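Local atomic coordinates of cadherin-5 (PDB entry 3PPE), a protein that mediates calcium-dependent, mainly homophilic adhesion between endothelial cells and plays a role in coupling actin fibres to cell junctions. Residues M7-R10 with E11-S15; S26-N30 with K31-Y35; H74-R78 with R79-S83. All coordinates share one frame; numbering follows the deposited sequence.

Interaction 1: M7-R10 with E11-S15; sequences MHIR and EEIDS. With CA (calcium ion), chain C; CA (calcium ion), chain E.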
# COMPACT_ATOMS: atom_id res chain seq x y z
N MET A 7 3.50 -9.04 -0.64
CA MET A 7 2.74 -7.80 -0.78
C MET A 7 1.44 -8.05 -0.04
O MET A 7 1.03 -9.19 0.14
CB MET A 7 2.46 -7.49 -2.26
CG MET A 7 3.73 -7.30 -3.11
SD MET A 7 3.35 -6.71 -4.74
CE MET A 7 4.99 -6.74 -5.45
N HIS A 8 0.78 -6.97 0.39
CA HIS A 8 -0.46 -7.06 1.17
C HIS A 8 -1.41 -6.08 0.59
O HIS A 8 -1.05 -4.95 0.29
CB HIS A 8 -0.24 -6.75 2.67
CG HIS A 8 0.81 -7.59 3.29
ND1 HIS A 8 2.16 -7.30 3.19
CD2 HIS A 8 0.73 -8.78 3.95
CE1 HIS A 8 2.86 -8.25 3.77
NE2 HIS A 8 2.02 -9.17 4.24
N ILE A 9 -2.62 -6.55 0.42
CA ILE A 9 -3.74 -5.71 -0.02
C ILE A 9 -4.99 -6.08 0.78
O ILE A 9 -5.30 -7.24 0.98
CB ILE A 9 -3.99 -5.79 -1.55
CG1 ILE A 9 -5.24 -4.99 -1.94
CG2 ILE A 9 -4.04 -7.26 -2.05
CD1 ILE A 9 -5.40 -4.69 -3.42
N ARG A 10 -5.68 -5.05 1.26
CA ARG A 10 -6.89 -5.21 2.04
C ARG A 10 -8.03 -5.79 1.22
O ARG A 10 -8.20 -5.42 0.06
CB ARG A 10 -7.26 -3.83 2.62
CG ARG A 10 -8.06 -3.88 3.92
CD ARG A 10 -8.30 -2.48 4.52
NE ARG A 10 -9.30 -1.69 3.79
CZ ARG A 10 -9.05 -0.60 3.05
NH1 ARG A 10 -7.81 -0.13 2.89
NH2 ARG A 10 -10.07 0.03 2.44
N GLU A 11 -8.83 -6.69 1.80
CA GLU A 11 -10.00 -7.19 1.09
C GLU A 11 -11.11 -6.17 1.12
O GLU A 11 -11.12 -5.28 1.98
CB GLU A 11 -10.51 -8.51 1.69
CG GLU A 11 -10.97 -8.34 3.15
CD GLU A 11 -11.85 -9.47 3.65
OE1 GLU A 11 -12.55 -10.12 2.84
OE2 GLU A 11 -11.83 -9.70 4.88
N GLU A 12 -12.04 -6.30 0.17
CA GLU A 12 -13.33 -5.56 0.16
C GLU A 12 -13.17 -4.02 0.04
O GLU A 12 -13.95 -3.25 0.59
CB GLU A 12 -14.17 -5.91 1.41
CG GLU A 12 -14.29 -7.41 1.72
CD GLU A 12 -15.12 -8.22 0.72
OE1 GLU A 12 -15.35 -9.41 1.01
OE2 GLU A 12 -15.54 -7.74 -0.35
N ILE A 13 -12.14 -3.61 -0.68
CA ILE A 13 -11.87 -2.19 -0.90
C ILE A 13 -12.92 -1.56 -1.81
O ILE A 13 -13.17 -2.05 -2.91
CB ILE A 13 -10.48 -1.96 -1.50
CG1 ILE A 13 -9.39 -2.42 -0.52
CG2 ILE A 13 -10.29 -0.50 -1.87
CD1 ILE A 13 -8.01 -2.49 -1.14
N ASP A 14 -13.54 -0.48 -1.34
CA ASP A 14 -14.79 -0.00 -1.91
C ASP A 14 -14.63 1.39 -2.51
O ASP A 14 -15.61 2.03 -2.88
CB ASP A 14 -15.89 0.01 -0.85
CG ASP A 14 -15.74 1.15 0.14
OD1 ASP A 14 -14.85 2.00 -0.07
OD2 ASP A 14 -16.51 1.19 1.12
N SER A 15 -13.38 1.84 -2.61
CA SER A 15 -13.04 2.97 -3.48
C SER A 15 -12.78 2.49 -4.90
O SER A 15 -12.72 1.29 -5.17
CB SER A 15 -11.83 3.72 -2.93
OG SER A 15 -10.74 2.84 -2.73
CA CA C . -14.77 -10.87 2.97
CA CA E . -12.90 -10.94 6.54
O HOH W 1 -10.11 -5.38 -2.15
O HOH W 2 -11.47 -2.64 3.06
O HOH W 3 -12.74 0.55 1.87
O HOH W 4 -16.96 -11.88 3.49
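The Arg10 and Ile13 side chains cross at about a right angle where the strand 6-10 gives way to a loop. Ile9 reaches Ile13 more tentatively: in one of its two conformers, Ile9 CG1 lies 3.8 Å from Ile13 CD1. Arg10 CG stands anti to the backbone N (chi1 -153°), and a bend at chi3 folds the guanidinium over Ile13. Ile13 CG1 sits over one face, off-centre toward the rim, 3.9 Å from Arg10 NH2. One water donates to Arg10 O and accepts from Ile13 N, 3.1 Å away. A second donates to Glu11 O at 2.9 Å; its contact with Arg10 NE is unusually short and doubtful. Beyond Arg10 the chain delivers two carboxylates to calcium. Glu11 bridges two ions, with OE1 2.3 Å from one calcium and OE2 2.3 Å from the other; Arg63 also meets this carboxylate. Glu12 OE1 joins Glu11 OE1 on the first, with Asp62, Glu64 and Asp99, while Arg60 pairs with Glu12 OE2. Asp96, Ile97 and Asp132 are among the ligands of the second. This is a calcium site at the junction of the first two cadherin domains, where the metal probably offsets the gathered negative charge and stiffens the linkage.

Interaction 2: S26-N30 with K31-Y35; sequences SSVGN and KNAMY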
# COMPACT_ATOMS: atom_id res chain seq x y z
N SER A 26 13.83 -4.83 -9.00
CA SER A 26 15.08 -5.49 -9.40
C SER A 26 16.15 -4.45 -9.49
O SER A 26 15.88 -3.34 -9.91
CB SER A 26 14.95 -6.11 -10.79
OG SER A 26 16.24 -6.31 -11.37
N SER A 27 17.37 -4.80 -9.08
CA SER A 27 18.50 -3.87 -9.16
C SER A 27 19.05 -3.67 -10.57
O SER A 27 19.97 -2.86 -10.56
CB SER A 27 19.59 -4.32 -8.20
OG SER A 27 20.25 -5.46 -8.71
N VAL A 28 18.70 -4.35 -11.66
CA VAL A 28 19.25 -4.03 -12.97
C VAL A 28 18.79 -2.66 -13.44
O VAL A 28 17.78 -2.13 -12.96
CB VAL A 28 18.85 -5.08 -14.02
CG1 VAL A 28 18.92 -6.48 -13.43
CG2 VAL A 28 17.45 -4.80 -14.55
N GLY A 29 19.53 -2.08 -14.38
CA GLY A 29 19.39 -0.67 -14.70
C GLY A 29 19.46 -0.49 -16.20
O GLY A 29 19.56 0.63 -16.70
N ASN A 30 19.42 -1.60 -16.93
CA ASN A 30 18.89 -1.62 -18.28
C ASN A 30 17.47 -1.05 -18.31
O ASN A 30 16.55 -1.61 -17.71
CB ASN A 30 18.87 -3.09 -18.67
CG ASN A 30 18.55 -3.30 -20.14
OD1 ASN A 30 17.97 -2.44 -20.79
ND2 ASN A 30 18.93 -4.46 -20.67
N LYS A 31 17.30 0.08 -19.00
CA LYS A 31 16.01 0.75 -19.07
C LYS A 31 15.25 0.36 -20.33
O LYS A 31 14.26 0.99 -20.69
CB LYS A 31 16.19 2.26 -19.01
CG LYS A 31 15.87 2.87 -17.65
CD LYS A 31 16.93 3.88 -17.23
CE LYS A 31 16.92 4.09 -15.73
NZ LYS A 31 15.62 4.64 -15.25
N ASN A 32 15.73 -0.68 -21.01
CA ASN A 32 14.87 -1.50 -21.87
C ASN A 32 14.18 -2.61 -21.10
O ASN A 32 13.54 -3.49 -21.69
CB ASN A 32 15.68 -2.08 -23.03
CG ASN A 32 16.63 -1.07 -23.64
OD1 ASN A 32 17.77 -0.91 -23.19
ND2 ASN A 32 16.17 -0.38 -24.68
N ALA A 33 14.31 -2.58 -19.77
CA ALA A 33 13.75 -3.65 -18.91
C ALA A 33 12.26 -3.44 -18.58
O ALA A 33 11.81 -2.29 -18.43
CB ALA A 33 14.53 -3.75 -17.63
N MET A 34 11.53 -4.56 -18.49
CA MET A 34 10.14 -4.56 -18.08
C MET A 34 9.90 -5.64 -17.03
O MET A 34 10.37 -6.77 -17.19
CB MET A 34 9.25 -4.90 -19.27
CG MET A 34 9.12 -3.82 -20.34
SD MET A 34 8.10 -4.56 -21.62
CE MET A 34 8.77 -6.27 -21.64
N TYR A 35 9.12 -5.30 -16.01
CA TYR A 35 8.64 -6.24 -15.01
C TYR A 35 7.47 -7.02 -15.59
O TYR A 35 6.55 -6.45 -16.15
CB TYR A 35 8.20 -5.49 -13.74
CG TYR A 35 9.31 -4.81 -13.00
CD1 TYR A 35 9.59 -3.46 -13.20
CD2 TYR A 35 10.09 -5.50 -12.07
CE1 TYR A 35 10.61 -2.82 -12.50
CE2 TYR A 35 11.14 -4.86 -11.36
CZ TYR A 35 11.40 -3.54 -11.59
OH TYR A 35 12.42 -2.90 -10.89
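Tyr35 and Ser26 close the wide end of this loop, which leads into strand 33-39. Ser26 N donates to Tyr35 OH at 3.0 Å, almost straight at 173°. The nitrogen lies in the ring plane, at its edge. Tyr35 CG is anti to the carbonyl carbon (chi1 -66°), which sends the ring across to Ser26. Ser26 OG accepts from Val28 N at 3.2 Å, an ST turn, and also bonds Glu85. The tight part is the bend at Asn30. Asn30 OD1 accepts from Asn32 N at 2.9 Å, with the donor tilted 25° from the carbonyl plane. Asn30 O takes a weak bond from Ala33 N at 3.2 Å, and Ala33 CB lies just 2.9 Å from Asn30 O. Asn30 ND2 is held by Asp77. Val28 touches Ala33 only lightly but packs on Ile75. Exposed Gly29 and Lys31 form the solvent side. With a phenylalanine in place of Tyr35, Ser26 N would probably be left without its acceptor and the loop end less firmly fixed. Trp2 of the second subunit packs on Ser26 and Tyr35, in keeping with the domain-swapped dimer. Closure and turn thus rest on polar bonds, consistent with a fixed loop beside the partner's N terminus.

Interaction 3: H74-R78 with R79-S83; sequences HIIDR and RNNRS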
# COMPACT_ATOMS: atom_id res chain seq x y z
N HIS A 74 9.49 -11.47 -13.02
CA HIS A 74 10.68 -11.43 -13.87
C HIS A 74 11.08 -10.00 -14.20
O HIS A 74 10.43 -9.05 -13.77
CB HIS A 74 10.44 -12.22 -15.16
CG HIS A 74 9.69 -13.51 -14.95
ND1 HIS A 74 10.22 -14.74 -15.27
CD2 HIS A 74 8.46 -13.75 -14.45
CE1 HIS A 74 9.35 -15.68 -14.98
NE2 HIS A 74 8.27 -15.11 -14.48
N ILE A 75 12.14 -9.85 -14.98
CA ILE A 75 12.46 -8.57 -15.60
C ILE A 75 13.15 -8.78 -16.95
O ILE A 75 14.20 -9.41 -17.03
CB ILE A 75 13.37 -7.71 -14.70
CG1 ILE A 75 13.52 -6.30 -15.28
CG2 ILE A 75 14.73 -8.37 -14.53
CD1 ILE A 75 14.13 -5.31 -14.32
N ILE A 76 12.55 -8.24 -18.01
CA ILE A 76 12.83 -8.69 -19.36
C ILE A 76 13.30 -7.53 -20.24
O ILE A 76 12.72 -6.45 -20.23
CB ILE A 76 11.59 -9.34 -20.01
CG1 ILE A 76 11.10 -10.51 -19.16
CG2 ILE A 76 11.91 -9.80 -21.42
CD1 ILE A 76 12.13 -11.60 -18.95
N ASP A 77 14.37 -7.77 -21.00
CA ASP A 77 14.79 -6.85 -22.04
C ASP A 77 13.82 -6.88 -23.23
O ASP A 77 13.77 -7.86 -23.97
CB ASP A 77 16.20 -7.18 -22.51
CG ASP A 77 16.85 -6.03 -23.27
OD1 ASP A 77 18.07 -5.82 -23.10
OD2 ASP A 77 16.14 -5.34 -24.03
N ARG A 78 13.07 -5.80 -23.39
CA ARG A 78 11.99 -5.76 -24.37
C ARG A 78 12.53 -5.59 -25.79
O ARG A 78 11.78 -5.70 -26.76
CB ARG A 78 11.00 -4.63 -24.04
CG ARG A 78 11.60 -3.24 -24.14
CD ARG A 78 10.78 -2.23 -23.36
NE ARG A 78 10.08 -1.30 -24.24
CZ ARG A 78 8.97 -1.58 -24.90
NH1 ARG A 78 8.41 -2.78 -24.78
NH2 ARG A 78 8.40 -0.67 -25.68
N ARG A 79 13.82 -5.32 -25.89
CA ARG A 79 14.51 -5.36 -27.18
C ARG A 79 14.57 -6.78 -27.73
O ARG A 79 14.23 -7.01 -28.89
CB ARG A 79 15.92 -4.79 -27.04
CG ARG A 79 15.97 -3.33 -26.63
CD ARG A 79 17.40 -2.84 -26.48
NE ARG A 79 18.12 -3.56 -25.44
CZ ARG A 79 19.41 -3.41 -25.18
NH1 ARG A 79 20.14 -2.56 -25.89
NH2 ARG A 79 19.98 -4.10 -24.20
N ASN A 80 15.00 -7.72 -26.90
CA ASN A 80 15.41 -9.03 -27.38
C ASN A 80 14.76 -10.16 -26.58
O ASN A 80 15.05 -11.34 -26.81
CB ASN A 80 16.93 -9.17 -27.33
CG ASN A 80 17.50 -8.93 -25.94
OD1 ASN A 80 16.77 -8.98 -24.95
ND2 ASN A 80 18.80 -8.67 -25.86
N ASN A 81 13.88 -9.80 -25.65
CA ASN A 81 13.14 -10.78 -24.87
C ASN A 81 14.07 -11.68 -24.06
O ASN A 81 13.72 -12.83 -23.76
CB ASN A 81 12.25 -11.62 -25.78
CG ASN A 81 10.91 -10.97 -26.05
OD1 ASN A 81 10.12 -10.74 -25.13
ND2 ASN A 81 10.64 -10.67 -27.32
N ARG A 82 15.23 -11.16 -23.70
CA ARG A 82 16.13 -11.85 -22.78
C ARG A 82 15.70 -11.63 -21.33
O ARG A 82 15.36 -10.51 -20.94
CB ARG A 82 17.57 -11.37 -22.98
CG ARG A 82 18.58 -12.08 -22.10
CD ARG A 82 20.00 -11.64 -22.42
NE ARG A 82 20.60 -10.88 -21.33
CZ ARG A 82 21.11 -11.42 -20.23
NH1 ARG A 82 21.10 -12.73 -20.07
NH2 ARG A 82 21.63 -10.65 -19.29
N SER A 83 15.72 -12.70 -20.54
CA SER A 83 15.53 -12.59 -19.10
C SER A 83 16.79 -12.04 -18.43
O SER A 83 17.88 -12.60 -18.56
CB SER A 83 15.17 -13.95 -18.51
OG SER A 83 13.92 -14.40 -18.99
O HOH W 5 12.66 -14.62 -16.61
O HOH W 6 19.83 -7.81 -23.44
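The Arg79 guanidinium and the Asp77 carboxylate lie nearly coplanar, their planes 9° apart, so they meet edge to edge. Arg79 NH2 reaches Asp77 OD1 at 2.8 Å and Arg79 NE reaches Asp77 OD2 at 3.0 Å, each on the syn lone pair. A bend at Arg79 chi3 (-62°) brings the group back to the carboxylate. Asp77 OD2 accepts from Arg79 N at 3.0 Å, on its anti side. OD1 has a further donor in Asn30 ND2, and a water links it to Asn80 ND2. Bonds at both oxygens probably keep this buried carboxylate ionised. The Asn80 amide is turned 55° from the carboxylate. Asn80 OD1 accepts from Arg82 N at 2.9 Å, an Asx turn. Asp77 O takes Asn81 N nearly along the C=O axis, in a short, bent 2.6 Å bond, and Asn80 N from well above the carbonyl plane. Asp77 N donates to Arg82 O at 2.9 Å. On the other face Ile76 CD1 rests 3.3 Å from Ser83 OG, and a water joins Ser83 OG to His74 ND1. The turn connects antiparallel strands 68-77 and 82-95 of the first cadherin domain. Strand 33-39 flanks 68-77 on its far side, where Ile76 packs on Ile36 and Arg78 on Met34.

All three contacts are local and follow one another along the first cadherin domain; none nests in or crosses another. Interaction 1 comes first, closing the turn that leaves strand 6-10 at the calcium-bearing end. Interaction 2 then closes the loop before strand 33-39, its centre about 28 Å from that of interaction 1. Interaction 3 closes the hairpin between strands 68-77 and 82-95. Interactions 2 and 3 touch: Met34 O is 2.8 Å from Ile76 N, a probable hydrogen bond, and Val28 packs on Ile75. All reach one sheet, ordered 6-10, 82-95, 68-77, 33-39, so its two outermost strands carry interactions 1 and 2. These two also touch the second subunit.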